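Crov588 (Cafeteriavirus, PDB 6NYR) is of unknown function but forms a leucine-rich repeat solenoid of FNIP repeats whose many short coils curve round into a ring. Local coordinates at residues A[231-236]-A[255-260]; A[276-281]-A[298-303]; A[190-195]-A[210-215]; A[239-244]-A[262-267]. One frame throughout, in Å; residues are numbered along the deposited sequence.

From the N terminus, interaction 3 comes first. It closes one coil by setting 190-195 beside 210-215. Interaction 1 closes the next coil but one, pairing 231-236 with 255-260. Interaction 4 crosses it: 239-244 lies inside the coil that interaction 1 closes, and 262-267 lies beyond it. Interaction 2 then closes a later coil, 276-281 on 298-303. None of the four nests inside another. Interactions 3, 1 and 2 join neighbouring strands of the inner parallel array, and strands 211-213 and 255-257 bond onward to 233-235 and 277-279. Interaction 4 ties together the loops that leave strands 233-235 and 255-257, and I244 packs against F236 and F258 of interaction 1.

Interaction 1. Residues A[231-236]-A[255-260]; sequences LTYLEF and YLEFGR
Y233, L234 and E235 pair in parallel with Y255, L256 and E257. Four backbone hydrogen bonds hold the strands, from Y255 N to T232 O through to F236 N to E257 O.

The polar contacts lie on the tyrosine and glutamate face. Y233 OH donates to E235 OE1 at 2.5 Å, on the anti side and 26° out of the carboxylate plane. The E235 and E257 carboxylates stack with planes 13° apart and OE1 atoms 4.1 Å apart. This closeness may raise the proton affinity of one, though the hydrogen bond from Y233 may offset part of the repulsion. Y233 holds CG anti to the backbone N (chi1 -179°), and its CD2 rests 3.7 Å from Y255 CB.

Apolar packing takes the leucine face, where L234 CD2 meets L256 CD1 at 4.0 Å. Just beyond the strands, the F236 and F258 rings are nearly parallel but slid apart, with F236 CD2 3.7 Å from F258 CD1. Such ladders of like residues are typical of a leucine-rich repeat solenoid.

Interaction 2. Residues A[276-281]-A[298-303]; sequences THITFG and THLTFG
Strands 277-279 and 299-301 run almost exactly parallel, with H277, I278 and T279 opposite H299, L300 and T301. T276 O accepts from H299 N, nearly along the C=O axis, and from T298 N, on a lone pair at 2.8 Å. Three further backbone bonds, the last from F280 N to T301 O, continue the ladder.

The imidazoles of H277 and H299 form an offset stack, with centroids 4.2 Å apart and planes at 5°. H277 NE2 lies over the H299 ring, toward its rim. The same first torsion in both, CG anti to the carbonyl carbon (chi1 -66° and -69°), lays the rings over one another. At each ring edge a threonine hydroxyl holds ND1: T276 OG1 at 3.0 Å for H277, T298 OG1 at 2.7 Å for H299. A water bridges I278 O and T301 OG1. On the buried face, I278 CG2 meets L300 CD1 at 3.9 Å. The F280 and F302 rings are near parallel but slid apart, with F280 CD2 3.7 Å from F302 CD1.

Y255 and H321 extend the imidazole stack at its two ends. Two charged imidazoles this close would probably disfavour each other, so at least one may stay neutral.

Interaction 3. Residues A[190-195]-A[210-215]; sequences LEFGRN and THLTFG
L190 and L212 lie side by side and point the same way, into the core of the leucine-rich repeat solenoid. Both carry CG anti to the backbone N (chi1 178° and 177°), which keeps the two leucines alongside. L212 CD1 meets L190 CD2 at 4.0 Å and also approaches L190 O. L168 and L234 carry the leucine row on to the coils before and after.

F192 and F214 follow on the same interior side. Their planes are 5° apart, but the rings meet rim to rim and neither lies over the face of the other. F192 CD2 is 3.9 Å from F214 CD1. F196 and F218 stack on these two rings from within their own coils.

On the other face, E191 runs alongside T213. Its chain is extended, and the methylene CG rests 4.0 Å from T213 CB. The contact is thus made by the stem of the glutamate and not by its carboxylate.

The backbones pair in parallel between these rows. L190 N bonds to H211 O, T213 N to L190 O and F192 N to T213 O. L190 O has a second donor, a water at 3.0 Å, which also lies 2.7 Å from T213 OG1.

Interaction 4. Residues A[239-244]-A[262-267]; sequences NFNQQI and FNQQIT
F262 sets its ring beside that of F240, both pointing the same way into the interior. F262 CD1 is 3.8 Å from F240 CE2. Q242 O lies at the edge of the F262 ring, near its plane, 3.5 Å from CE1. One face of F262 is met by its own chain, with Q264 N above it, offset toward the rim. I244 CD1 adds a looser apolar touch at CE1.

N241 reaches across with its carboxamide oxygen. N241 OD1 accepts from N263 N at 2.7 Å, with the donor 44° out of the carbonyl plane. With CG anti to the backbone N (chi1 -165°), the amide is carried over to the next coil. The same link recurs on either side: N219 OD1 accepts from N241 N, and N263 OD1 from N285 N. The repeat of this bond from coil to coil resembles the asparagine ladder of leucine-rich repeats.

Q264 is bent at chi2 (-63°) and crosses N241 at about a right angle. Q264 NE2 gives N241 OD1 a second, weak bond at 3.3 Å. Q264 OE1 lies against Q243 CG. A water accepts from Q243 NE2 at 2.8 Å and from Q265 N, and donates to Q264 OE1.

Interaction 1. Residues A[231-236]-A[255-260]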
loop_
_atom_site.group_PDB
_atom_site.type_symbol
_atom_site.label_atom_id
_atom_site.label_comp_id
_atom_site.label_asym_id
_atom_site.label_seq_id
_atom_site.Cartn_x
_atom_site.Cartn_y
_atom_site.Cartn_z
ATOM N N LEU A 231 -7.461 -28.419 12.705
ATOM C CA LEU A 231 -6.987 -27.046 12.809
ATOM C C LEU A 231 -5.624 -26.887 12.149
ATOM O O LEU A 231 -4.687 -27.637 12.436
ATOM C CB LEU A 231 -6.907 -26.635 14.279
ATOM C CG LEU A 231 -7.055 -25.140 14.555
ATOM C CD1 LEU A 231 -8.498 -24.706 14.280
ATOM C CD2 LEU A 231 -6.636 -24.789 15.972
ATOM N N THR A 232 -5.515 -25.889 11.269
ATOM C CA THR A 232 -4.237 -25.512 10.686
ATOM C C THR A 232 -3.765 -24.125 11.100
ATOM O O THR A 232 -2.559 -23.867 11.062
ATOM C CB THR A 232 -4.320 -25.556 9.152
ATOM O OG1 THR A 232 -5.190 -24.514 8.686
ATOM C CG2 THR A 232 -4.857 -26.903 8.695
ATOM N N TYR A 233 -4.678 -23.239 11.491
ATOM C CA TYR A 233 -4.377 -21.849 11.803
ATOM C C TYR A 233 -4.905 -21.542 13.196
ATOM O O TYR A 233 -6.082 -21.787 13.484
ATOM C CB TYR A 233 -5.007 -20.909 10.762
ATOM C CG TYR A 233 -4.725 -19.440 10.994
ATOM C CD1 TYR A 233 -5.416 -18.728 11.965
ATOM C CD2 TYR A 233 -3.775 -18.760 10.240
ATOM C CE1 TYR A 233 -5.168 -17.389 12.187
ATOM C CE2 TYR A 233 -3.523 -17.419 10.455
ATOM C CZ TYR A 233 -4.224 -16.736 11.430
ATOM O OH TYR A 233 -3.983 -15.398 11.656
ATOM N N LEU A 234 -4.030 -21.025 14.061
ATOM C CA LEU A 234 -4.404 -20.656 15.425
ATOM C C LEU A 234 -3.764 -19.320 15.770
ATOM O O LEU A 234 -2.534 -19.202 15.768
ATOM C CB LEU A 234 -3.973 -21.738 16.424
ATOM C CG LEU A 234 -4.278 -21.512 17.902
ATOM C CD1 LEU A 234 -5.770 -21.351 18.127
ATOM C CD2 LEU A 234 -3.732 -22.660 18.739
ATOM N N GLU A 235 -4.596 -18.324 16.074
ATOM C CA GLU A 235 -4.132 -16.987 16.431
ATOM C C GLU A 235 -4.742 -16.579 17.763
ATOM O O GLU A 235 -5.968 -16.465 17.874
ATOM C CB GLU A 235 -4.500 -15.967 15.350
ATOM C CG GLU A 235 -4.200 -14.524 15.745
ATOM C CD GLU A 235 -4.608 -13.521 14.680
ATOM O OE1 GLU A 235 -4.842 -13.939 13.530
ATOM O OE2 GLU A 235 -4.684 -12.316 14.996
ATOM N N PHE A 236 -3.892 -16.347 18.761
ATOM C CA PHE A 236 -4.358 -15.881 20.057
ATOM C C PHE A 236 -4.454 -14.356 20.086
ATOM O O PHE A 236 -3.905 -13.651 19.238
ATOM C CB PHE A 236 -3.439 -16.350 21.193
ATOM C CG PHE A 236 -3.500 -17.821 21.447
ATOM C CD1 PHE A 236 -4.611 -18.385 22.040
ATOM C CD2 PHE A 236 -2.441 -18.643 21.100
ATOM C CE1 PHE A 236 -4.677 -19.742 22.267
ATOM C CE2 PHE A 236 -2.497 -20.000 21.330
ATOM C CZ PHE A 236 -3.616 -20.550 21.915
ATOM N N TYR A 255 0.142 -22.770 11.114
ATOM C CA TYR A 255 0.374 -21.383 11.498
ATOM C C TYR A 255 -0.011 -21.190 12.960
ATOM O O TYR A 255 -1.134 -21.522 13.358
ATOM C CB TYR A 255 -0.440 -20.415 10.624
ATOM C CG TYR A 255 0.088 -20.212 9.220
ATOM C CD1 TYR A 255 0.206 -21.280 8.341
ATOM C CD2 TYR A 255 0.446 -18.947 8.765
ATOM C CE1 TYR A 255 0.681 -21.100 7.057
ATOM C CE2 TYR A 255 0.921 -18.758 7.480
ATOM C CZ TYR A 255 1.036 -19.838 6.629
ATOM O OH TYR A 255 1.509 -19.651 5.350
ATOM N N LEU A 256 0.907 -20.632 13.751
ATOM C CA LEU A 256 0.670 -20.352 15.165
ATOM C C LEU A 256 1.108 -18.926 15.463
ATOM O O LEU A 256 2.270 -18.573 15.234
ATOM C CB LEU A 256 1.430 -21.335 16.062
ATOM C CG LEU A 256 1.381 -21.075 17.568
ATOM C CD1 LEU A 256 -0.016 -21.348 18.121
ATOM C CD2 LEU A 256 2.422 -21.896 18.320
ATOM N N GLU A 257 0.187 -18.108 15.964
ATOM C CA GLU A 257 0.507 -16.736 16.332
ATOM C C GLU A 257 0.050 -16.467 17.759
ATOM O O GLU A 257 -1.120 -16.681 18.092
ATOM C CB GLU A 257 -0.150 -15.726 15.383
ATOM C CG GLU A 257 0.062 -14.273 15.792
ATOM C CD GLU A 257 -0.332 -13.289 14.703
ATOM O OE1 GLU A 257 -0.779 -13.738 13.627
ATOM O OE2 GLU A 257 -0.173 -12.070 14.914
ATOM N N PHE A 258 0.973 -15.999 18.593
ATOM C CA PHE A 258 0.638 -15.546 19.932
ATOM C C PHE A 258 0.389 -14.041 19.926
ATOM O O PHE A 258 0.876 -13.310 19.061
ATOM C CB PHE A 258 1.757 -15.872 20.920
ATOM C CG PHE A 258 1.966 -17.339 21.137
ATOM C CD1 PHE A 258 1.119 -18.061 21.959
ATOM C CD2 PHE A 258 3.022 -17.993 20.530
ATOM C CE1 PHE A 258 1.313 -19.412 22.161
ATOM C CE2 PHE A 258 3.224 -19.346 20.727
ATOM C CZ PHE A 258 2.368 -20.057 21.546
ATOM N N GLY A 259 -0.362 -13.584 20.925
ATOM C CA GLY A 259 -0.630 -12.175 21.106
ATOM C C GLY A 259 0.344 -11.529 22.073
ATOM O O GLY A 259 1.339 -12.119 22.499
ATOM N N ARG A 260 0.022 -10.291 22.447
ATOM C CA ARG A 260 0.951 -9.473 23.220
ATOM C C ARG A 260 1.470 -10.197 24.458
ATOM O O ARG A 260 2.685 -10.280 24.675
ATOM C CB ARG A 260 0.268 -8.160 23.616
ATOM C CG ARG A 260 1.126 -7.258 24.493
ATOM C CD ARG A 260 0.506 -5.876 24.655
ATOM N NE ARG A 260 1.349 -5.006 25.469
ATOM C CZ ARG A 260 1.367 -5.015 26.799
ATOM N NH1 ARG A 260 0.583 -5.847 27.468
ATOM N NH2 ARG A 260 2.165 -4.191 27.457
#

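Interaction 2. Residues A[276-281]-A[298-303]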
loop_
_atom_site.group_PDB
_atom_site.type_symbol
_atom_site.label_atom_id
_atom_site.label_comp_id
_atom_site.label_asym_id
_atom_site.label_seq_id
_atom_site.Cartn_x
_atom_site.Cartn_y
_atom_site.Cartn_z
ATOM N N THR A 276 4.774 -24.659 10.297
ATOM C CA THR A 276 5.702 -23.975 9.407
ATOM C C THR A 276 5.930 -22.520 9.790
ATOM O O THR A 276 7.031 -22.000 9.572
ATOM C CB THR A 276 5.194 -24.037 7.961
ATOM O OG1 THR A 276 3.834 -23.583 7.907
ATOM C CG2 THR A 276 5.280 -25.460 7.426
ATOM N N HIS A 277 4.923 -21.853 10.350
ATOM C CA HIS A 277 5.014 -20.446 10.716
ATOM C C HIS A 277 4.712 -20.262 12.197
ATOM O O HIS A 277 3.656 -20.688 12.679
ATOM C CB HIS A 277 4.043 -19.593 9.891
ATOM C CG HIS A 277 4.360 -19.548 8.430
ATOM N ND1 HIS A 277 4.372 -20.674 7.632
ATOM C CD2 HIS A 277 4.686 -18.512 7.622
ATOM C CE1 HIS A 277 4.687 -20.332 6.397
ATOM N NE2 HIS A 277 4.882 -19.027 6.363
ATOM N N ILE A 278 5.636 -19.625 12.912
ATOM C CA ILE A 278 5.436 -19.243 14.306
ATOM C C ILE A 278 5.708 -17.754 14.448
ATOM O O ILE A 278 6.761 -17.265 14.025
ATOM C CB ILE A 278 6.343 -20.042 15.262
ATOM C CG1 ILE A 278 5.925 -21.514 15.274
ATOM C CG2 ILE A 278 6.295 -19.459 16.670
ATOM C CD1 ILE A 278 6.844 -22.414 16.062
ATOM N N THR A 279 4.766 -17.039 15.051
ATOM C CA THR A 279 4.939 -15.637 15.405
ATOM C C THR A 279 4.692 -15.483 16.897
ATOM O O THR A 279 3.687 -15.978 17.418
ATOM C CB THR A 279 3.987 -14.737 14.615
ATOM O OG1 THR A 279 4.298 -14.825 13.217
ATOM C CG2 THR A 279 4.114 -13.286 15.074
ATOM N N PHE A 280 5.617 -14.825 17.585
ATOM C CA PHE A 280 5.456 -14.504 18.995
ATOM C C PHE A 280 4.953 -13.072 19.138
ATOM O O PHE A 280 5.132 -12.231 18.253
ATOM C CB PHE A 280 6.772 -14.673 19.766
ATOM C CG PHE A 280 7.152 -16.104 20.012
ATOM C CD1 PHE A 280 6.493 -16.855 20.971
ATOM C CD2 PHE A 280 8.174 -16.694 19.292
ATOM C CE1 PHE A 280 6.840 -18.172 21.200
ATOM C CE2 PHE A 280 8.532 -18.014 19.519
ATOM C CZ PHE A 280 7.863 -18.752 20.475
ATOM N N GLY A 281 4.322 -12.804 20.283
ATOM C CA GLY A 281 3.839 -11.479 20.597
ATOM C C GLY A 281 4.894 -10.653 21.308
ATOM O O GLY A 281 6.026 -11.080 21.525
ATOM N N THR A 298 9.564 -23.117 8.956
ATOM C CA THR A 298 10.250 -22.319 7.953
ATOM C C THR A 298 10.308 -20.841 8.301
ATOM O O THR A 298 11.252 -20.160 7.898
ATOM C CB THR A 298 9.569 -22.466 6.586
ATOM O OG1 THR A 298 8.214 -22.015 6.669
ATOM C CG2 THR A 298 9.599 -23.924 6.136
ATOM N N HIS A 299 9.315 -20.328 9.025
ATOM C CA HIS A 299 9.218 -18.910 9.341
ATOM C C HIS A 299 9.086 -18.734 10.844
ATOM O O HIS A 299 8.232 -19.363 11.479
ATOM C CB HIS A 299 8.037 -18.278 8.600
ATOM C CG HIS A 299 8.237 -18.200 7.120
ATOM N ND1 HIS A 299 8.259 -19.315 6.311
ATOM C CD2 HIS A 299 8.443 -17.138 6.304
ATOM C CE1 HIS A 299 8.460 -18.943 5.059
ATOM N NE2 HIS A 299 8.573 -17.628 5.027
ATOM N N LEU A 300 9.953 -17.893 11.405
ATOM C CA LEU A 300 9.986 -17.645 12.841
ATOM C C LEU A 300 10.129 -16.155 13.092
ATOM O O LEU A 300 11.111 -15.542 12.661
ATOM C CB LEU A 300 11.139 -18.408 13.498
ATOM C CG LEU A 300 11.280 -18.205 15.008
ATOM C CD1 LEU A 300 9.992 -18.561 15.721
ATOM C CD2 LEU A 300 12.450 -19.033 15.536
ATOM N N THR A 301 9.157 -15.582 13.797
ATOM C CA THR A 301 9.147 -14.163 14.132
ATOM C C THR A 301 9.066 -14.021 15.647
ATOM O O THR A 301 8.117 -14.512 16.268
ATOM C CB THR A 301 7.962 -13.450 13.471
ATOM O OG1 THR A 301 8.076 -13.539 12.046
ATOM C CG2 THR A 301 7.904 -11.983 13.888
ATOM N N PHE A 302 10.065 -13.365 16.237
ATOM C CA PHE A 302 10.042 -13.057 17.657
ATOM C C PHE A 302 9.403 -11.687 17.884
ATOM O O PHE A 302 9.403 -10.814 17.015
ATOM C CB PHE A 302 11.454 -13.068 18.257
ATOM C CG PHE A 302 12.039 -14.437 18.408
ATOM C CD1 PHE A 302 11.588 -15.292 19.400
ATOM C CD2 PHE A 302 13.048 -14.870 17.562
ATOM C CE1 PHE A 302 12.128 -16.558 19.539
ATOM C CE2 PHE A 302 13.588 -16.137 17.698
ATOM C CZ PHE A 302 13.126 -16.978 18.691
ATOM N N GLY A 303 8.875 -11.499 19.101
ATOM C CA GLY A 303 8.322 -10.227 19.512
ATOM C C GLY A 303 9.381 -9.291 20.076
ATOM O O GLY A 303 10.537 -9.656 20.269
HETATM O O HOH W 1 6.998 -16.021 11.156
#

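Interaction 3. Residues A[190-195]-A[210-215]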
loop_
_atom_site.group_PDB
_atom_site.type_symbol
_atom_site.label_atom_id
_atom_site.label_comp_id
_atom_site.label_asym_id
_atom_site.label_seq_id
_atom_site.Cartn_x
_atom_site.Cartn_y
_atom_site.Cartn_z
ATOM N N LEU A 190 -13.618 -19.736 12.612
ATOM C CA LEU A 190 -14.244 -19.206 13.822
ATOM C C LEU A 190 -13.393 -18.058 14.337
ATOM O O LEU A 190 -12.189 -18.230 14.565
ATOM C CB LEU A 190 -14.400 -20.286 14.894
ATOM C CG LEU A 190 -15.002 -19.851 16.235
ATOM C CD1 LEU A 190 -16.348 -19.167 16.050
ATOM C CD2 LEU A 190 -15.140 -21.046 17.185
ATOM N N GLU A 191 -14.008 -16.889 14.501
ATOM C CA GLU A 191 -13.325 -15.725 15.048
ATOM C C GLU A 191 -14.120 -15.158 16.215
ATOM O O GLU A 191 -15.277 -14.758 16.047
ATOM C CB GLU A 191 -13.116 -14.638 13.990
ATOM C CG GLU A 191 -12.368 -13.435 14.549
ATOM C CD GLU A 191 -11.971 -12.427 13.498
ATOM O OE1 GLU A 191 -12.092 -12.736 12.294
ATOM O OE2 GLU A 191 -11.536 -11.320 13.881
ATOM N N PHE A 192 -13.497 -15.117 17.387
ATOM C CA PHE A 192 -14.052 -14.432 18.543
ATOM C C PHE A 192 -13.575 -12.984 18.582
ATOM O O PHE A 192 -12.514 -12.637 18.057
ATOM C CB PHE A 192 -13.660 -15.136 19.841
ATOM C CG PHE A 192 -14.332 -16.460 20.034
ATOM C CD1 PHE A 192 -15.671 -16.523 20.378
ATOM C CD2 PHE A 192 -13.628 -17.640 19.869
ATOM C CE1 PHE A 192 -16.296 -17.740 20.554
ATOM C CE2 PHE A 192 -14.247 -18.860 20.045
ATOM C CZ PHE A 192 -15.581 -18.910 20.386
ATOM N N GLY A 193 -14.377 -12.140 19.232
ATOM C CA GLY A 193 -14.113 -10.722 19.300
ATOM C C GLY A 193 -13.460 -10.310 20.609
ATOM O O GLY A 193 -13.005 -11.134 21.406
ATOM N N ARG A 194 -13.445 -8.994 20.832
ATOM C CA ARG A 194 -12.697 -8.412 21.939
ATOM C C ARG A 194 -12.956 -9.132 23.258
ATOM O O ARG A 194 -12.026 -9.610 23.915
ATOM C CB ARG A 194 -13.076 -6.934 22.084
ATOM C CG ARG A 194 -12.032 -6.059 22.752
ATOM C CD ARG A 194 -12.530 -4.619 22.848
ATOM N NE ARG A 194 -13.804 -4.576 23.572
ATOM C CZ ARG A 194 -14.568 -3.498 23.704
ATOM N NH1 ARG A 194 -14.193 -2.347 23.165
ATOM N NH2 ARG A 194 -15.707 -3.571 24.380
ATOM N N ASN A 195 -14.219 -9.211 23.665
ATOM C CA ASN A 195 -14.557 -9.524 25.046
ATOM C C ASN A 195 -14.783 -11.003 25.316
ATOM O O ASN A 195 -15.064 -11.361 26.465
ATOM C CB ASN A 195 -15.807 -8.740 25.468
ATOM C CG ASN A 195 -15.540 -7.258 25.604
ATOM O OD1 ASN A 195 -14.430 -6.792 25.342
ATOM N ND2 ASN A 195 -16.556 -6.503 26.002
ATOM N N THR A 210 -10.701 -25.243 10.750
ATOM C CA THR A 210 -9.339 -25.056 10.267
ATOM C C THR A 210 -8.686 -23.780 10.775
ATOM O O THR A 210 -7.465 -23.754 10.939
ATOM C CB THR A 210 -9.307 -25.046 8.730
ATOM O OG1 THR A 210 -10.139 -23.992 8.227
ATOM C CG2 THR A 210 -9.788 -26.385 8.179
ATOM N N HIS A 211 -9.462 -22.726 11.027
ATOM C CA HIS A 211 -8.926 -21.425 11.417
ATOM C C HIS A 211 -9.619 -20.982 12.698
ATOM O O HIS A 211 -10.848 -20.849 12.724
ATOM C CB HIS A 211 -9.147 -20.373 10.323
ATOM C CG HIS A 211 -8.290 -20.555 9.111
ATOM N ND1 HIS A 211 -8.371 -21.664 8.297
ATOM C CD2 HIS A 211 -7.349 -19.752 8.561
ATOM C CE1 HIS A 211 -7.509 -21.542 7.303
ATOM N NE2 HIS A 211 -6.875 -20.392 7.440
ATOM N N LEU A 212 -8.838 -20.732 13.748
ATOM C CA LEU A 212 -9.369 -20.295 15.033
ATOM C C LEU A 212 -8.618 -19.046 15.464
ATOM O O LEU A 212 -7.391 -19.076 15.617
ATOM C CB LEU A 212 -9.241 -21.391 16.094
ATOM C CG LEU A 212 -9.704 -21.024 17.504
ATOM C CD1 LEU A 212 -11.166 -20.602 17.507
ATOM C CD2 LEU A 212 -9.479 -22.183 18.473
ATOM N N THR A 213 -9.356 -17.957 15.668
ATOM C CA THR A 213 -8.794 -16.678 16.072
ATOM C C THR A 213 -9.469 -16.218 17.355
ATOM O O THR A 213 -10.701 -16.146 17.415
ATOM C CB THR A 213 -8.995 -15.613 14.982
ATOM O OG1 THR A 213 -8.365 -16.040 13.770
ATOM C CG2 THR A 213 -8.411 -14.275 15.414
ATOM N N PHE A 214 -8.666 -15.920 18.376
ATOM C CA PHE A 214 -9.167 -15.322 19.606
ATOM C C PHE A 214 -8.925 -13.818 19.593
ATOM O O PHE A 214 -8.145 -13.287 18.794
ATOM C CB PHE A 214 -8.514 -15.941 20.854
ATOM C CG PHE A 214 -8.884 -17.370 21.079
ATOM C CD1 PHE A 214 -10.148 -17.707 21.534
ATOM C CD2 PHE A 214 -7.968 -18.379 20.842
ATOM C CE1 PHE A 214 -10.500 -19.027 21.733
ATOM C CE2 PHE A 214 -8.308 -19.703 21.045
ATOM C CZ PHE A 214 -9.576 -20.028 21.491
ATOM N N GLY A 215 -9.588 -13.136 20.520
ATOM C CA GLY A 215 -9.495 -11.698 20.624
ATOM C C GLY A 215 -8.876 -11.199 21.914
ATOM O O GLY A 215 -8.340 -11.973 22.714
HETATM O O HOH W 2 -10.206 -17.512 12.410
#

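Interaction 4. Residues A[239-244]-A[262-267]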
loop_
_atom_site.group_PDB
_atom_site.type_symbol
_atom_site.label_atom_id
_atom_site.label_comp_id
_atom_site.label_asym_id
_atom_site.label_seq_id
_atom_site.Cartn_x
_atom_site.Cartn_y
_atom_site.Cartn_z
ATOM N N ASN A 239 -4.432 -10.851 25.427
ATOM C CA ASN A 239 -4.289 -11.225 26.825
ATOM C C ASN A 239 -4.028 -12.707 27.063
ATOM O O ASN A 239 -3.765 -13.089 28.209
ATOM C CB ASN A 239 -5.552 -10.829 27.599
ATOM C CG ASN A 239 -5.674 -9.334 27.799
ATOM O OD1 ASN A 239 -4.818 -8.564 27.364
ATOM N ND2 ASN A 239 -6.757 -8.911 28.442
ATOM N N PHE A 240 -4.109 -13.556 26.041
ATOM C CA PHE A 240 -3.909 -14.978 26.283
ATOM C C PHE A 240 -2.511 -15.227 26.839
ATOM O O PHE A 240 -1.510 -14.881 26.204
ATOM C CB PHE A 240 -4.099 -15.802 25.018
ATOM C CG PHE A 240 -3.752 -17.253 25.209
ATOM C CD1 PHE A 240 -4.662 -18.129 25.770
ATOM C CD2 PHE A 240 -2.495 -17.728 24.867
ATOM C CE1 PHE A 240 -4.335 -19.462 25.961
ATOM C CE2 PHE A 240 -2.163 -19.052 25.056
ATOM C CZ PHE A 240 -3.086 -19.922 25.605
ATOM N N ASN A 241 -2.442 -15.847 28.015
ATOM C CA ASN A 241 -1.170 -16.121 28.668
ATOM C C ASN A 241 -1.318 -17.340 29.581
ATOM O O ASN A 241 -1.139 -17.277 30.797
ATOM C CB ASN A 241 -0.690 -14.899 29.448
ATOM C CG ASN A 241 0.776 -14.991 29.838
ATOM O OD1 ASN A 241 1.536 -15.766 29.251
ATOM N ND2 ASN A 241 1.180 -14.207 30.835
ATOM N N GLN A 242 -1.662 -18.483 28.996
ATOM C CA GLN A 242 -1.779 -19.733 29.732
ATOM C C GLN A 242 -0.751 -20.729 29.216
ATOM O O GLN A 242 -0.358 -20.686 28.047
ATOM C CB GLN A 242 -3.180 -20.345 29.597
ATOM C CG GLN A 242 -4.277 -19.488 30.179
ATOM C CD GLN A 242 -4.143 -19.329 31.676
ATOM O OE1 GLN A 242 -3.894 -20.300 32.396
ATOM N NE2 GLN A 242 -4.283 -18.098 32.154
ATOM N N GLN A 243 -0.316 -21.630 30.093
ATOM C CA GLN A 243 0.621 -22.661 29.675
ATOM C C GLN A 243 -0.019 -23.646 28.706
ATOM O O GLN A 243 -1.175 -24.048 28.865
ATOM C CB GLN A 243 1.192 -23.425 30.869
ATOM C CG GLN A 243 2.468 -22.816 31.402
ATOM C CD GLN A 243 3.354 -23.845 32.085
ATOM O OE1 GLN A 243 2.956 -24.995 32.279
ATOM N NE2 GLN A 243 4.584 -23.451 32.396
ATOM N N ILE A 244 0.762 -24.041 27.707
ATOM C CA ILE A 244 0.368 -25.027 26.712
ATOM C C ILE A 244 1.222 -26.262 26.953
ATOM O O ILE A 244 2.439 -26.244 26.732
ATOM C CB ILE A 244 0.547 -24.500 25.283
ATOM C CG1 ILE A 244 -0.248 -23.209 25.118
ATOM C CG2 ILE A 244 0.093 -25.547 24.278
ATOM C CD1 ILE A 244 -0.110 -22.568 23.758
ATOM N N PHE A 262 1.387 -13.352 25.871
ATOM C CA PHE A 262 1.852 -14.713 26.103
ATOM C C PHE A 262 3.333 -14.709 26.464
ATOM O O PHE A 262 4.167 -14.228 25.692
ATOM C CB PHE A 262 1.630 -15.597 24.887
ATOM C CG PHE A 262 2.162 -16.990 25.064
ATOM C CD1 PHE A 262 1.388 -17.970 25.663
ATOM C CD2 PHE A 262 3.444 -17.313 24.660
ATOM C CE1 PHE A 262 1.876 -19.252 25.833
ATOM C CE2 PHE A 262 3.939 -18.591 24.831
ATOM C CZ PHE A 262 3.153 -19.563 25.417
ATOM N N ASN A 263 3.665 -15.270 27.622
ATOM C CA ASN A 263 5.035 -15.290 28.112
ATOM C C ASN A 263 5.230 -16.522 28.998
ATOM O O ASN A 263 5.639 -16.453 30.149
ATOM C CB ASN A 263 5.341 -13.999 28.866
ATOM C CG ASN A 263 6.825 -13.820 29.126
ATOM O OD1 ASN A 263 7.659 -14.512 28.535
ATOM N ND2 ASN A 263 7.165 -12.889 30.006
ATOM N N GLN A 264 4.932 -17.694 28.443
ATOM C CA GLN A 264 5.057 -18.958 29.154
ATOM C C GLN A 264 6.181 -19.795 28.557
ATOM O O GLN A 264 6.506 -19.677 27.372
ATOM C CB GLN A 264 3.753 -19.762 29.096
ATOM C CG GLN A 264 2.578 -19.083 29.771
ATOM C CD GLN A 264 2.796 -18.878 31.258
ATOM O OE1 GLN A 264 3.319 -19.755 31.955
ATOM N NE2 GLN A 264 2.405 -17.710 31.750
ATOM N N GLN A 265 6.788 -20.628 29.397
ATOM C CA GLN A 265 7.785 -21.573 28.921
ATOM C C GLN A 265 7.134 -22.596 27.997
ATOM O O GLN A 265 6.008 -23.042 28.236
ATOM C CB GLN A 265 8.445 -22.289 30.095
ATOM C CG GLN A 265 9.261 -21.407 31.019
ATOM C CD GLN A 265 9.633 -22.122 32.306
ATOM O OE1 GLN A 265 9.311 -23.299 32.487
ATOM N NE2 GLN A 265 10.320 -21.420 33.201
ATOM N N ILE A 266 7.850 -22.976 26.945
ATOM C CA ILE A 266 7.413 -24.020 26.026
ATOM C C ILE A 266 8.423 -25.155 26.113
ATOM O O ILE A 266 9.602 -24.971 25.783
ATOM C CB ILE A 266 7.274 -23.510 24.584
ATOM C CG1 ILE A 266 6.336 -22.304 24.538
ATOM C CG2 ILE A 266 6.759 -24.618 23.675
ATOM C CD1 ILE A 266 6.216 -21.666 23.171
ATOM N N THR A 267 7.966 -26.317 26.566
ATOM C CA THR A 267 8.819 -27.483 26.707
ATOM C C THR A 267 8.707 -28.347 25.448
ATOM O O THR A 267 8.162 -27.923 24.424
ATOM C CB THR A 267 8.443 -28.265 27.964
ATOM O OG1 THR A 267 7.172 -28.898 27.776
ATOM C CG2 THR A 267 8.362 -27.337 29.161
HETATM O O HOH W 3 5.926 -21.010 32.534
#